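Local coordinates for protein 1,3-alpha-isomaltosidase (Kribbella flavida DSM 17836, PDB 5X3I) that hydrolyses the alpha-1,3-glucosidic linkages of the cyclic tetrasaccharide cyclobis-(1-6)-alpha-nigerosyl, a product of starch, to release isomaltose inside the cell, at residues 42-47 against 140-145; 203-208 against 245-250; 49-54 against 113-118; 28-33 against 477-482. The protein carries 1 engineered substitution. All coordinates share one frame; numbering follows the deposited sequence.

Contact 1: residues 42-47 against 140-145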
loop_
_atom_site.group_PDB
_atom_site.type_symbol
_atom_site.label_atom_id
_atom_site.label_comp_id
_atom_site.label_asym_id
_atom_site.label_seq_id
_atom_site.Cartn_x
_atom_site.Cartn_y
_atom_site.Cartn_z
ATOM N N PRO A 42 -10.438 25.795 -3.788
ATOM C CA PRO A 42 -10.639 24.566 -3.023
ATOM C C PRO A 42 -12.114 24.274 -2.876
ATOM O O PRO A 42 -12.937 25.155 -3.111
ATOM C CB PRO A 42 -10.004 24.884 -1.671
ATOM C CG PRO A 42 -10.127 26.350 -1.550
ATOM C CD PRO A 42 -9.938 26.885 -2.935
ATOM N N VAL A 43 -12.438 23.042 -2.514
ATOM C CA VAL A 43 -13.816 22.661 -2.307
ATOM C C VAL A 43 -14.379 23.408 -1.104
ATOM O O VAL A 43 -15.517 23.851 -1.130
ATOM C CB VAL A 43 -13.951 21.147 -2.103
ATOM C CG1 VAL A 43 -15.398 20.769 -1.908
ATOM C CG2 VAL A 43 -13.361 20.405 -3.293
ATOM N N LEU A 44 -13.564 23.558 -0.064
ATOM C CA LEU A 44 -13.955 24.290 1.137
ATOM C C LEU A 44 -13.009 25.467 1.388
ATOM O O LEU A 44 -12.033 25.342 2.113
ATOM C CB LEU A 44 -13.976 23.362 2.352
ATOM C CG LEU A 44 -14.398 23.969 3.693
ATOM C CD1 LEU A 44 -15.819 24.462 3.625
ATOM C CD2 LEU A 44 -14.240 22.948 4.815
ATOM N N PRO A 45 -13.298 26.621 0.780
ATOM C CA PRO A 45 -12.420 27.787 0.925
ATOM C C PRO A 45 -12.528 28.406 2.304
ATOM O O PRO A 45 -13.595 28.350 2.909
ATOM C CB PRO A 45 -12.936 28.760 -0.141
ATOM C CG PRO A 45 -13.914 27.980 -0.960
ATOM C CD PRO A 45 -14.450 26.914 -0.080
ATOM N N LEU A 46 -11.438 28.972 2.803
ATOM C CA LEU A 46 -11.507 29.774 4.017
ATOM C C LEU A 46 -12.200 31.089 3.693
ATOM O O LEU A 46 -12.114 31.573 2.567
ATOM C CB LEU A 46 -10.116 30.033 4.591
ATOM C CG LEU A 46 -9.322 28.799 5.024
ATOM C CD1 LEU A 46 -7.998 29.201 5.645
ATOM C CD2 LEU A 46 -10.132 27.973 5.994
ATOM N N ALA A 47 -12.902 31.652 4.667
ATOM C CA ALA A 47 -13.439 32.999 4.512
ATOM C C ALA A 47 -12.297 33.944 4.176
ATOM O O ALA A 47 -11.276 33.955 4.853
ATOM C CB ALA A 47 -14.156 33.446 5.776
ATOM N N SER A 140 -20.214 27.516 1.217
ATOM C CA SER A 140 -20.125 28.284 2.448
ATOM C C SER A 140 -18.692 28.329 2.961
ATOM O O SER A 140 -18.099 27.284 3.219
ATOM C CB SER A 140 -21.039 27.685 3.515
ATOM O OG SER A 140 -22.362 27.542 3.039
ATOM N N PRO A 141 -18.132 29.535 3.118
ATOM C CA PRO A 141 -16.761 29.717 3.606
ATOM C C PRO A 141 -16.579 29.230 5.038
ATOM O O PRO A 141 -17.521 29.270 5.819
ATOM C CB PRO A 141 -16.557 31.230 3.521
ATOM C CG PRO A 141 -17.925 31.791 3.655
ATOM C CD PRO A 141 -18.830 30.820 2.950
ATOM N N ALA A 142 -15.378 28.778 5.371
ATOM C CA ALA A 142 -15.112 28.228 6.694
ATOM C C ALA A 142 -14.029 29.004 7.423
ATOM O O ALA A 142 -13.231 29.699 6.808
ATOM C CB ALA A 142 -14.720 26.757 6.591
ATOM N N VAL A 143 -14.010 28.882 8.743
ATOM C CA VAL A 143 -13.005 29.553 9.550
ATOM C C VAL A 143 -12.482 28.671 10.672
ATOM O O VAL A 143 -13.200 27.825 11.199
ATOM C CB VAL A 143 -13.552 30.859 10.186
ATOM C CG1 VAL A 143 -14.019 31.840 9.117
ATOM C CG2 VAL A 143 -14.665 30.548 11.171
ATOM N N TRP A 144 -11.235 28.908 11.049
ATOM C CA TRP A 144 -10.628 28.246 12.188
ATOM C C TRP A 144 -10.882 29.027 13.471
ATOM O O TRP A 144 -10.606 30.219 13.546
ATOM C CB TRP A 144 -9.125 28.084 11.977
ATOM C CG TRP A 144 -8.743 27.043 10.972
ATOM C CD1 TRP A 144 -8.324 27.255 9.698
ATOM C CD2 TRP A 144 -8.735 25.621 11.168
ATOM N NE1 TRP A 144 -8.046 26.057 9.084
ATOM C CE2 TRP A 144 -8.295 25.037 9.965
ATOM C CE3 TRP A 144 -9.056 24.788 12.244
ATOM C CZ2 TRP A 144 -8.168 23.657 9.806
ATOM C CZ3 TRP A 144 -8.936 23.423 12.084
ATOM C CH2 TRP A 144 -8.494 22.869 10.872
ATOM N N THR A 145 -11.384 28.338 14.484
ATOM C CA THR A 145 -11.709 28.958 15.759
ATOM C C THR A 145 -11.378 28.020 16.902
ATOM O O THR A 145 -11.405 26.801 16.730
ATOM C CB THR A 145 -13.200 29.324 15.840
ATOM O OG1 THR A 145 -13.504 29.809 17.148
ATOM C CG2 THR A 145 -14.068 28.109 15.552
#

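Contact 2: residues 203-208 against 245-250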
loop_
_atom_site.group_PDB
_atom_site.type_symbol
_atom_site.label_atom_id
_atom_site.label_comp_id
_atom_site.label_asym_id
_atom_site.label_seq_id
_atom_site.Cartn_x
_atom_site.Cartn_y
_atom_site.Cartn_z
ATOM N N LEU A 203 3.064 15.736 6.023
ATOM C CA LEU A 203 2.587 14.459 5.498
ATOM C C LEU A 203 1.133 14.272 5.887
ATOM O O LEU A 203 0.617 15.007 6.733
ATOM C CB LEU A 203 3.430 13.287 6.018
ATOM C CG LEU A 203 3.348 12.941 7.507
ATOM C CD1 LEU A 203 3.583 11.448 7.748
ATOM C CD2 LEU A 203 4.340 13.750 8.300
ATOM N N ASP A 204 0.459 13.319 5.247
ATOM C CA ASP A 204 -0.895 12.988 5.655
ATOM C C ASP A 204 -1.114 11.467 5.695
ATOM O O ASP A 204 -0.212 10.713 5.371
ATOM C CB ASP A 204 -1.908 13.666 4.727
ATOM C CG ASP A 204 -1.855 13.163 3.279
ATOM O OD1 ASP A 204 -0.964 12.375 2.901
ATOM O OD2 ASP A 204 -2.729 13.590 2.499
ATOM N N ALA A 205 -2.286 11.031 6.141
ATOM C CA ALA A 205 -2.600 9.620 6.081
ATOM C C ALA A 205 -3.866 9.393 5.286
ATOM O O ALA A 205 -4.971 9.567 5.804
ATOM C CB ALA A 205 -2.754 9.075 7.483
ATOM N N VAL A 206 -3.702 8.922 4.057
ATOM C CA VAL A 206 -4.826 8.539 3.227
ATOM C C VAL A 206 -4.371 7.462 2.240
ATOM O O VAL A 206 -3.302 7.569 1.630
ATOM C CB VAL A 206 -5.436 9.766 2.476
ATOM C CG1 VAL A 206 -4.392 10.475 1.611
ATOM C CG2 VAL A 206 -6.628 9.350 1.649
ATOM N N VAL A 207 -5.214 6.462 2.034
ATOM C CA VAL A 207 -4.851 5.369 1.149
ATOM C C VAL A 207 -4.840 5.887 -0.272
ATOM O O VAL A 207 -5.821 6.457 -0.740
ATOM C CB VAL A 207 -5.823 4.188 1.274
ATOM C CG1 VAL A 207 -5.509 3.128 0.224
ATOM C CG2 VAL A 207 -5.756 3.605 2.676
ATOM N N PHE A 208 -3.719 5.708 -0.954
ATOM C CA PHE A 208 -3.614 6.177 -2.326
ATOM C C PHE A 208 -2.678 5.301 -3.123
ATOM O O PHE A 208 -1.643 4.882 -2.610
ATOM C CB PHE A 208 -3.113 7.627 -2.350
ATOM C CG PHE A 208 -2.897 8.176 -3.724
ATOM C CD1 PHE A 208 -3.971 8.511 -4.526
ATOM C CD2 PHE A 208 -1.619 8.375 -4.208
ATOM C CE1 PHE A 208 -3.775 9.033 -5.786
ATOM C CE2 PHE A 208 -1.414 8.889 -5.468
ATOM C CZ PHE A 208 -2.488 9.221 -6.259
ATOM N N ARG A 245 -10.902 8.487 8.857
ATOM C CA ARG A 245 -10.955 9.679 8.009
ATOM C C ARG A 245 -9.543 10.209 7.766
ATOM O O ARG A 245 -8.620 9.862 8.475
ATOM C CB ARG A 245 -11.846 10.770 8.626
ATOM C CG ARG A 245 -13.310 10.387 8.682
ATOM C CD ARG A 245 -14.233 11.526 9.121
ATOM N NE ARG A 245 -15.602 11.034 9.190
ATOM C CZ ARG A 245 -16.138 10.478 10.267
ATOM N NH1 ARG A 245 -15.437 10.380 11.386
ATOM N NH2 ARG A 245 -17.382 10.041 10.231
ATOM N N ARG A 246 -9.383 11.031 6.738
ATOM C CA ARG A 246 -8.097 11.636 6.427
ATOM C C ARG A 246 -7.551 12.444 7.609
ATOM O O ARG A 246 -8.307 13.086 8.343
ATOM C CB ARG A 246 -8.226 12.517 5.179
ATOM C CG ARG A 246 -6.906 12.951 4.543
ATOM C CD ARG A 246 -7.120 13.402 3.094
ATOM N NE ARG A 246 -5.875 13.720 2.404
ATOM C CZ ARG A 246 -5.803 14.121 1.138
ATOM N NH1 ARG A 246 -6.914 14.258 0.418
ATOM N NH2 ARG A 246 -4.625 14.387 0.591
ATOM N N THR A 247 -6.237 12.373 7.793
ATOM C CA THR A 247 -5.517 13.172 8.779
ATOM C C THR A 247 -4.256 13.747 8.154
ATOM O O THR A 247 -3.693 13.142 7.239
ATOM C CB THR A 247 -5.105 12.354 10.015
ATOM O OG1 THR A 247 -4.294 11.243 9.601
ATOM C CG2 THR A 247 -6.318 11.857 10.777
ATOM N N TRP A 248 -3.802 14.887 8.669
ATOM C CA TRP A 248 -2.626 15.598 8.154
ATOM C C TRP A 248 -1.643 15.916 9.279
ATOM O O TRP A 248 -2.035 16.132 10.416
ATOM C CB TRP A 248 -3.017 16.905 7.467
ATOM C CG TRP A 248 -3.878 16.805 6.250
ATOM C CD1 TRP A 248 -3.470 16.867 4.951
ATOM C CD2 TRP A 248 -5.298 16.685 6.218
ATOM N NE1 TRP A 248 -4.550 16.770 4.114
ATOM C CE2 TRP A 248 -5.684 16.659 4.868
ATOM C CE3 TRP A 248 -6.283 16.596 7.200
ATOM C CZ2 TRP A 248 -7.010 16.543 4.476
ATOM C CZ3 TRP A 248 -7.596 16.478 6.806
ATOM C CH2 TRP A 248 -7.948 16.455 5.458
ATOM N N TYR A 249 -0.364 15.967 8.952
ATOM C CA TYR A 249 0.664 16.125 9.966
ATOM C C TYR A 249 1.727 17.109 9.523
ATOM O O TYR A 249 2.123 17.127 8.358
ATOM C CB TYR A 249 1.299 14.766 10.290
ATOM C CG TYR A 249 0.279 13.761 10.739
ATOM C CD1 TYR A 249 -0.389 12.969 9.820
ATOM C CD2 TYR A 249 -0.043 13.626 12.075
ATOM C CE1 TYR A 249 -1.333 12.064 10.220
ATOM C CE2 TYR A 249 -0.988 12.723 12.486
ATOM C CZ TYR A 249 -1.626 11.938 11.551
ATOM O OH TYR A 249 -2.585 11.052 11.949
ATOM N N SER A 250 2.162 17.953 10.450
ATOM C CA SER A 250 3.316 18.803 10.215
ATOM C C SER A 250 4.027 19.077 11.525
ATOM O O SER A 250 3.401 19.217 12.570
ATOM C CB SER A 250 2.909 20.117 9.543
ATOM O OG SER A 250 2.082 20.866 10.406
HETATM O O HOH W 1 -5.897 9.139 8.603
#

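Contact 3: residues 49-54 against 113-118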
loop_
_atom_site.group_PDB
_atom_site.type_symbol
_atom_site.label_atom_id
_atom_site.label_comp_id
_atom_site.label_asym_id
_atom_site.label_seq_id
_atom_site.Cartn_x
_atom_site.Cartn_y
_atom_site.Cartn_z
ATOM N N GLU A 49 -10.705 33.789 1.254
ATOM C CA GLU A 49 -10.040 33.169 0.120
ATOM C C GLU A 49 -10.895 33.272 -1.124
ATOM O O GLU A 49 -12.111 33.123 -1.057
ATOM C CB GLU A 49 -9.737 31.692 0.394
ATOM C CG GLU A 49 -8.530 31.426 1.269
ATOM C CD GLU A 49 -8.160 29.949 1.303
ATOM O OE1 GLU A 49 -6.979 29.644 1.573
ATOM O OE2 GLU A 49 -9.045 29.098 1.062
ATOM N N PRO A 50 -10.261 33.531 -2.269
ATOM C CA PRO A 50 -10.960 33.417 -3.545
ATOM C C PRO A 50 -11.181 31.944 -3.866
ATOM O O PRO A 50 -10.553 31.088 -3.247
ATOM C CB PRO A 50 -9.994 34.066 -4.531
ATOM C CG PRO A 50 -8.653 33.818 -3.930
ATOM C CD PRO A 50 -8.849 33.907 -2.443
ATOM N N VAL A 51 -12.073 31.646 -4.796
ATOM C CA VAL A 51 -12.250 30.267 -5.200
ATOM C C VAL A 51 -12.180 30.149 -6.714
ATOM O O VAL A 51 -12.638 31.027 -7.445
ATOM C CB VAL A 51 -13.574 29.692 -4.669
ATOM C CG1 VAL A 51 -14.761 30.310 -5.358
ATOM C CG2 VAL A 51 -13.597 28.210 -4.846
ATOM N N LEU A 52 -11.560 29.076 -7.181
ATOM C CA LEU A 52 -11.484 28.817 -8.604
ATOM C C LEU A 52 -12.607 27.873 -9.001
ATOM O O LEU A 52 -12.789 26.824 -8.390
ATOM C CB LEU A 52 -10.124 28.239 -8.971
ATOM C CG LEU A 52 -9.784 28.149 -10.456
ATOM C CD1 LEU A 52 -9.870 29.514 -11.114
ATOM C CD2 LEU A 52 -8.393 27.569 -10.625
ATOM N N LEU A 53 -13.379 28.262 -10.005
ATOM C CA LEU A 53 -14.463 27.430 -10.490
ATOM C C LEU A 53 -14.128 26.880 -11.865
ATOM O O LEU A 53 -13.999 27.634 -12.820
ATOM C CB LEU A 53 -15.768 28.220 -10.546
ATOM C CG LEU A 53 -16.274 28.813 -9.231
ATOM C CD1 LEU A 53 -17.493 29.692 -9.484
ATOM C CD2 LEU A 53 -16.607 27.715 -8.234
ATOM N N GLY A 54 -13.942 25.569 -11.954
ATOM C CA GLY A 54 -13.791 24.918 -13.239
ATOM C C GLY A 54 -15.103 24.367 -13.761
ATOM O O GLY A 54 -15.998 24.028 -12.989
ATOM N N PRO A 113 -14.340 36.608 -6.670
ATOM C CA PRO A 113 -13.929 37.463 -5.555
ATOM C C PRO A 113 -13.845 36.656 -4.269
ATOM O O PRO A 113 -14.508 35.628 -4.180
ATOM C CB PRO A 113 -15.052 38.503 -5.472
ATOM C CG PRO A 113 -15.658 38.518 -6.816
ATOM C CD PRO A 113 -15.556 37.118 -7.329
ATOM N N PRO A 114 -13.050 37.115 -3.290
ATOM C CA PRO A 114 -12.885 36.428 -2.004
ATOM C C PRO A 114 -14.221 36.099 -1.359
ATOM O O PRO A 114 -15.146 36.897 -1.481
ATOM C CB PRO A 114 -12.113 37.446 -1.167
ATOM C CG PRO A 114 -11.324 38.209 -2.168
ATOM C CD PRO A 114 -12.204 38.318 -3.380
ATOM N N LEU A 115 -14.331 34.950 -0.694
ATOM C CA LEU A 115 -15.606 34.563 -0.098
ATOM C C LEU A 115 -15.820 35.276 1.220
ATOM O O LEU A 115 -15.056 35.080 2.161
ATOM C CB LEU A 115 -15.659 33.052 0.137
ATOM C CG LEU A 115 -16.287 32.144 -0.915
ATOM C CD1 LEU A 115 -17.780 32.375 -1.000
ATOM C CD2 LEU A 115 -15.629 32.356 -2.263
ATOM N N ALA A 116 -16.850 36.114 1.287
ATOM C CA ALA A 116 -17.228 36.743 2.546
ATOM C C ALA A 116 -18.404 36.071 3.236
ATOM O O ALA A 116 -18.722 36.401 4.369
ATOM C CB ALA A 116 -17.541 38.216 2.311
ATOM N N GLU A 117 -19.015 35.096 2.578
ATOM C CA GLU A 117 -20.302 34.575 3.025
ATOM C C GLU A 117 -20.773 33.474 2.089
ATOM O O GLU A 117 -20.261 33.357 0.982
ATOM C CB GLU A 117 -21.350 35.695 3.076
ATOM C CG GLU A 117 -21.669 36.284 1.717
ATOM C CD GLU A 117 -22.670 37.427 1.784
ATOM O OE1 GLU A 117 -23.751 37.244 2.384
ATOM O OE2 GLU A 117 -22.373 38.508 1.232
ATOM N N PRO A 118 -21.739 32.655 2.535
ATOM C CA PRO A 118 -22.299 31.637 1.643
ATOM C C PRO A 118 -22.771 32.231 0.326
ATOM O O PRO A 118 -23.369 33.309 0.312
ATOM C CB PRO A 118 -23.471 31.082 2.448
ATOM C CG PRO A 118 -23.036 31.224 3.855
ATOM C CD PRO A 118 -22.221 32.490 3.918
#

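Contact 4: residues 28-33 against 477-482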
loop_
_atom_site.group_PDB
_atom_site.type_symbol
_atom_site.label_atom_id
_atom_site.label_comp_id
_atom_site.label_asym_id
_atom_site.label_seq_id
_atom_site.Cartn_x
_atom_site.Cartn_y
_atom_site.Cartn_z
ATOM N N GLY A 28 -15.399 17.415 -7.702
ATOM C CA GLY A 28 -14.661 16.837 -8.806
ATOM C C GLY A 28 -14.541 15.328 -8.683
ATOM O O GLY A 28 -15.424 14.662 -8.142
ATOM N N ILE A 29 -13.431 14.793 -9.170
ATOM C CA ILE A 29 -13.226 13.349 -9.208
ATOM C C ILE A 29 -12.825 12.827 -7.826
ATOM O O ILE A 29 -12.918 11.634 -7.547
ATOM C CB ILE A 29 -12.163 12.978 -10.261
ATOM C CG1 ILE A 29 -12.259 11.503 -10.646
ATOM C CG2 ILE A 29 -10.774 13.337 -9.778
ATOM C CD1 ILE A 29 -11.344 11.125 -11.780
ATOM N N GLU A 30 -12.412 13.756 -6.970
ATOM C CA GLU A 30 -12.009 13.494 -5.592
ATOM C C GLU A 30 -10.760 12.626 -5.524
ATOM O O GLU A 30 -10.605 11.782 -4.646
ATOM C CB GLU A 30 -13.162 12.880 -4.798
ATOM C CG GLU A 30 -14.291 13.861 -4.609
ATOM C CD GLU A 30 -15.364 13.388 -3.666
ATOM O OE1 GLU A 30 -15.090 13.236 -2.457
ATOM O OE2 GLU A 30 -16.489 13.175 -4.143
ATOM N N HIS A 31 -9.870 12.868 -6.474
ATOM C CA HIS A 31 -8.497 12.424 -6.380
ATOM C C HIS A 31 -7.938 13.098 -5.136
ATOM O O HIS A 31 -8.054 14.311 -4.994
ATOM C CB HIS A 31 -7.742 12.811 -7.653
ATOM C CG HIS A 31 -6.335 12.306 -7.729
ATOM N ND1 HIS A 31 -5.409 12.512 -6.730
ATOM C CD2 HIS A 31 -5.682 11.651 -8.717
ATOM C CE1 HIS A 31 -4.252 11.987 -7.091
ATOM N NE2 HIS A 31 -4.390 11.461 -8.294
ATOM N N PRO A 32 -7.364 12.319 -4.210
ATOM C CA PRO A 32 -6.962 12.925 -2.934
ATOM C C PRO A 32 -5.819 13.924 -3.047
ATOM O O PRO A 32 -5.664 14.744 -2.154
ATOM C CB PRO A 32 -6.525 11.718 -2.093
ATOM C CG PRO A 32 -6.159 10.680 -3.076
ATOM C CD PRO A 32 -7.110 10.867 -4.231
ATOM N N TYR A 33 -4.948 13.752 -4.030
ATOM C CA TYR A 33 -3.878 14.704 -4.285
ATOM C C TYR A 33 -4.041 15.684 -5.463
ATOM O O TYR A 33 -3.124 16.445 -5.749
ATOM C CB TYR A 33 -2.572 13.929 -4.408
ATOM C CG TYR A 33 -2.219 13.232 -3.107
ATOM C CD1 TYR A 33 -2.280 11.850 -2.994
ATOM C CD2 TYR A 33 -1.872 13.964 -1.979
ATOM C CE1 TYR A 33 -1.969 11.212 -1.803
ATOM C CE2 TYR A 33 -1.563 13.342 -0.788
ATOM C CZ TYR A 33 -1.615 11.961 -0.704
ATOM O OH TYR A 33 -1.300 11.344 0.479
ATOM N N TRP A 477 -13.008 6.503 -4.474
ATOM C CA TRP A 477 -12.925 7.946 -4.308
ATOM C C TRP A 477 -14.324 8.523 -4.236
ATOM O O TRP A 477 -15.076 8.457 -5.197
ATOM C CB TRP A 477 -12.165 8.602 -5.464
ATOM C CG TRP A 477 -10.712 8.283 -5.554
ATOM C CD1 TRP A 477 -9.933 7.674 -4.613
ATOM C CD2 TRP A 477 -9.856 8.559 -6.663
ATOM N NE1 TRP A 477 -8.648 7.555 -5.069
ATOM C CE2 TRP A 477 -8.573 8.095 -6.325
ATOM C CE3 TRP A 477 -10.050 9.162 -7.910
ATOM C CZ2 TRP A 477 -7.492 8.208 -7.192
ATOM C CZ3 TRP A 477 -8.973 9.277 -8.767
ATOM C CH2 TRP A 477 -7.712 8.806 -8.404
ATOM N N GLY A 478 -14.697 8.982 -3.051
ATOM C CA GLY A 478 -15.637 10.062 -2.865
ATOM C C GLY A 478 -16.009 10.129 -1.397
ATOM O O GLY A 478 -16.090 9.101 -0.723
ATOM N N HIS A 479 -16.423 11.301 -0.948
ATOM C CA HIS A 479 -16.649 11.511 0.466
ATOM C C HIS A 479 -18.001 10.960 0.856
ATOM O O HIS A 479 -18.219 10.601 1.993
ATOM C CB HIS A 479 -16.562 13.003 0.815
ATOM C CG HIS A 479 -17.668 13.817 0.221
ATOM N ND1 HIS A 479 -17.757 14.078 -1.128
ATOM C CD2 HIS A 479 -18.743 14.410 0.789
ATOM C CE1 HIS A 479 -18.831 14.809 -1.364
ATOM N NE2 HIS A 479 -19.447 15.025 -0.216
ATOM N N ASP A 480 -18.926 10.994 -0.092
ATOM C CA ASP A 480 -20.309 10.581 0.116
ATOM C C ASP A 480 -20.655 9.159 -0.335
ATOM O O ASP A 480 -21.829 8.834 -0.452
ATOM C CB ASP A 480 -21.265 11.579 -0.530
ATOM C CG ASP A 480 -20.977 11.794 -1.978
ATOM O OD1 ASP A 480 -20.008 11.203 -2.489
ATOM O OD2 ASP A 480 -21.718 12.569 -2.600
ATOM N N LEU A 481 -19.660 8.358 -0.707
ATOM C CA LEU A 481 -19.921 6.948 -1.034
ATOM C C LEU A 481 -20.617 6.257 0.140
ATOM O O LEU A 481 -20.470 6.677 1.274
ATOM C CB LEU A 481 -18.626 6.211 -1.384
ATOM C CG LEU A 481 -17.825 6.696 -2.591
ATOM C CD1 LEU A 481 -16.683 5.737 -2.906
ATOM C CD2 LEU A 481 -18.727 6.842 -3.798
ATOM N N VAL A 482 -21.432 5.246 -0.138
ATOM C CA VAL A 482 -22.150 4.543 0.918
ATOM C C VAL A 482 -21.820 3.048 0.975
ATOM O O VAL A 482 -21.974 2.332 -0.013
ATOM C CB VAL A 482 -23.669 4.706 0.755
ATOM C CG1 VAL A 482 -24.415 3.954 1.859
ATOM C CG2 VAL A 482 -24.047 6.191 0.748
HETATM O O HOH W 2 -18.652 11.819 -4.630
#

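Contact 1: residues 42-47 against 140-145
L46 and A142 form a single backbone bridge, flanked by two hydrogen bonds: A142 N donates to P45 O at 3.1 Å, and A47 N donates to A142 O at 2.9 Å, with an N-H...O angle of 162°. Both carbonyl oxygens also receive a CA-H...O contact, P45 O from P141 CA and A142 O from L46 CA, so each is approached by an amide and by the alpha carbon of the preceding residue. The touching parts run 73° apart end to end, and apolar side chains line the flanks of the bridge. With chi1 at -179°, the L44 chain swings its CG clear of the backbone N and brings CD1 to A142 CB at 3.9 Å and close to S140 O. The CB of A47 touches two residues of 140-145, V143 CG1 at 3.7 Å and P141 CB at 4.0 Å. L46 starts out pointing away, yet its CD2 branch comes back to the pyrrole side of W144, reaching CD1 at 4.2 Å by an oblique approach. Here a single bridge with apolar neighbours links two domains without a continuous sheet between them. The loop between strands 40-41 and 52-56 of the N-terminal domain meets the residues around and leading into strand 143-145 in the galactose mutarotase-like domain; L44, L46, A142 and W144 all rest on L165 of strand 159-167, while W144 also meets R175 of strand 170-179 in a cation-pi contact.

Contact 2: residues 203-208 against 245-250
Y249 N reaches L203 O at 2.6 Å and L203 N answers to Y249 O, closing the tight end of an antiparallel pair in which A205 N also bonds to T247 O. On the face carrying L203 and Y249, the leucine lays CD2 against Y249 CB at 3.8 Å, while A205 CB comes to the tyrosine ring's edge. Strand 202-205 is one edge strand of the six-stranded antiparallel sheet in the galactose mutarotase-like domain, and 247-252 is its neighbour. On the face of D204 and W248, the extended chain of R246 crosses D204 obliquely and grips a single oxygen side-on: NH2 lies 2.8 Å from D204 OD2 and NE 3.2 Å, with that oxygen near the guanidinium plane and the carboxylate turned 52° from it. D204, its CG set between backbone N and carbonyl carbon (chi1 65°) to face the arginine, bonds through OD1 to Y33 OH; V206 CG1 covers one guanidinium face. A leucine in place of R246 would probably leave D204 OD2 without its charged mate and P32 O without the NH1 donor. Past A205 no further bridge is made, and a water donates to A205 O and R245 O and accepts from T247 OG1.

Contact 3: residues 49-54 against 113-118
The N-terminal domain of this enzyme is built from small antiparallel sheets, and the meeting of residues 49-54 with 113-118 ties the lead-in to strand 52-56 to the loop that leaves strand 107-111. One hydrogen bond carries it: L115 N donates to E49 O at 2.9 Å. The N-H points well at the oxygen (161°), but the donor stands 46° above the carbonyl plane, off the lone-pair directions. P114 CA adds a CA-H...O contact to the same oxygen at 3.5 Å, so E49 O is approached by two successive residues of the loop. Next to it P50 and P114 face each other through their backbones, CA to CA at 3.9 Å; as prolines, neither has an N-H to offer the other chain. The apolar part is a single meeting of branches. L115 brings its CD2 obliquely to V51 CG1 at 3.8 Å, and the same methyl passes near E49 O. V51 sets CG1 between its backbone N and carbonyl carbon (chi1 70°), which turns this branch to the leucine. The E49 side chain leaves its CA away from the loop, and OE2 accepts from L46 N. Backbone bonds of V51 with T112 and L115 with G48 are consistent with the strand pairing being carried a little past its regular end, and the V51 and L115 side chains both rest on W67 of strand 62-67, in the adjoining four-stranded sheet.

Contact 4: residues 28-33 against 477-482
W477 offers one face of its indole to three successive residues of 28-33, a loop of the N-terminal domain. H31 CA sits 3.9 Å over the centroid of the six-membered ring, and P32 CD lies above the five-membered ring in a second CH-pi contact, while E30 O rests over the rim near CG. The H31 imidazole, turned from its own backbone N (chi1 -175°), runs alongside the indole, its plane inclined by 48° and CD2 3.5 Å from W477 CH2; Y33 N, bonding in plane to H31 ND1, helps to fix its rotation. An alanine at W477 would probably open a gap beneath H31 and P32 and leave the imidazole freer to shift. Residues 477-482 lie in the TIM-barrel domain, after strand 467-470 and close to E474, an active-site residue by similarity. The E30 carboxylate crosses H479 of the type I beta turn G478-L481 at about a right angle: H479 ND1 donates to E30 OE1, with OE1 near the imidazole plane but ND1 34° out of the carboxylate plane on the syn side; H479 N adds a weak bond to that oxygen. A water donates to E30 OE2 and D480 OD1, bridging acids whose like charges it may help to offset.

Taken together, the four contacts show chemistry following position, though none is wholly buried. Contacts 1 and 3 lie toward the periphery, their centres about 31 and 36 Å from the centre of the chain, and touch one another where P141 packs on E117 and P118; both rely on backbone bonds and apolar side chains. Contacts 2 and 4 lie nearer that centre, at about 14 and 18 Å, and use charged and aromatic side chains and ordered water. They also join, through D204 with Y33 and R246 with P32. Contacts 1 and 2 reach opposite outer strands of the same six-stranded sheet. Contact 4 closes the longest loop, enclosing the other three, and brings the N-terminal segment to the barrel.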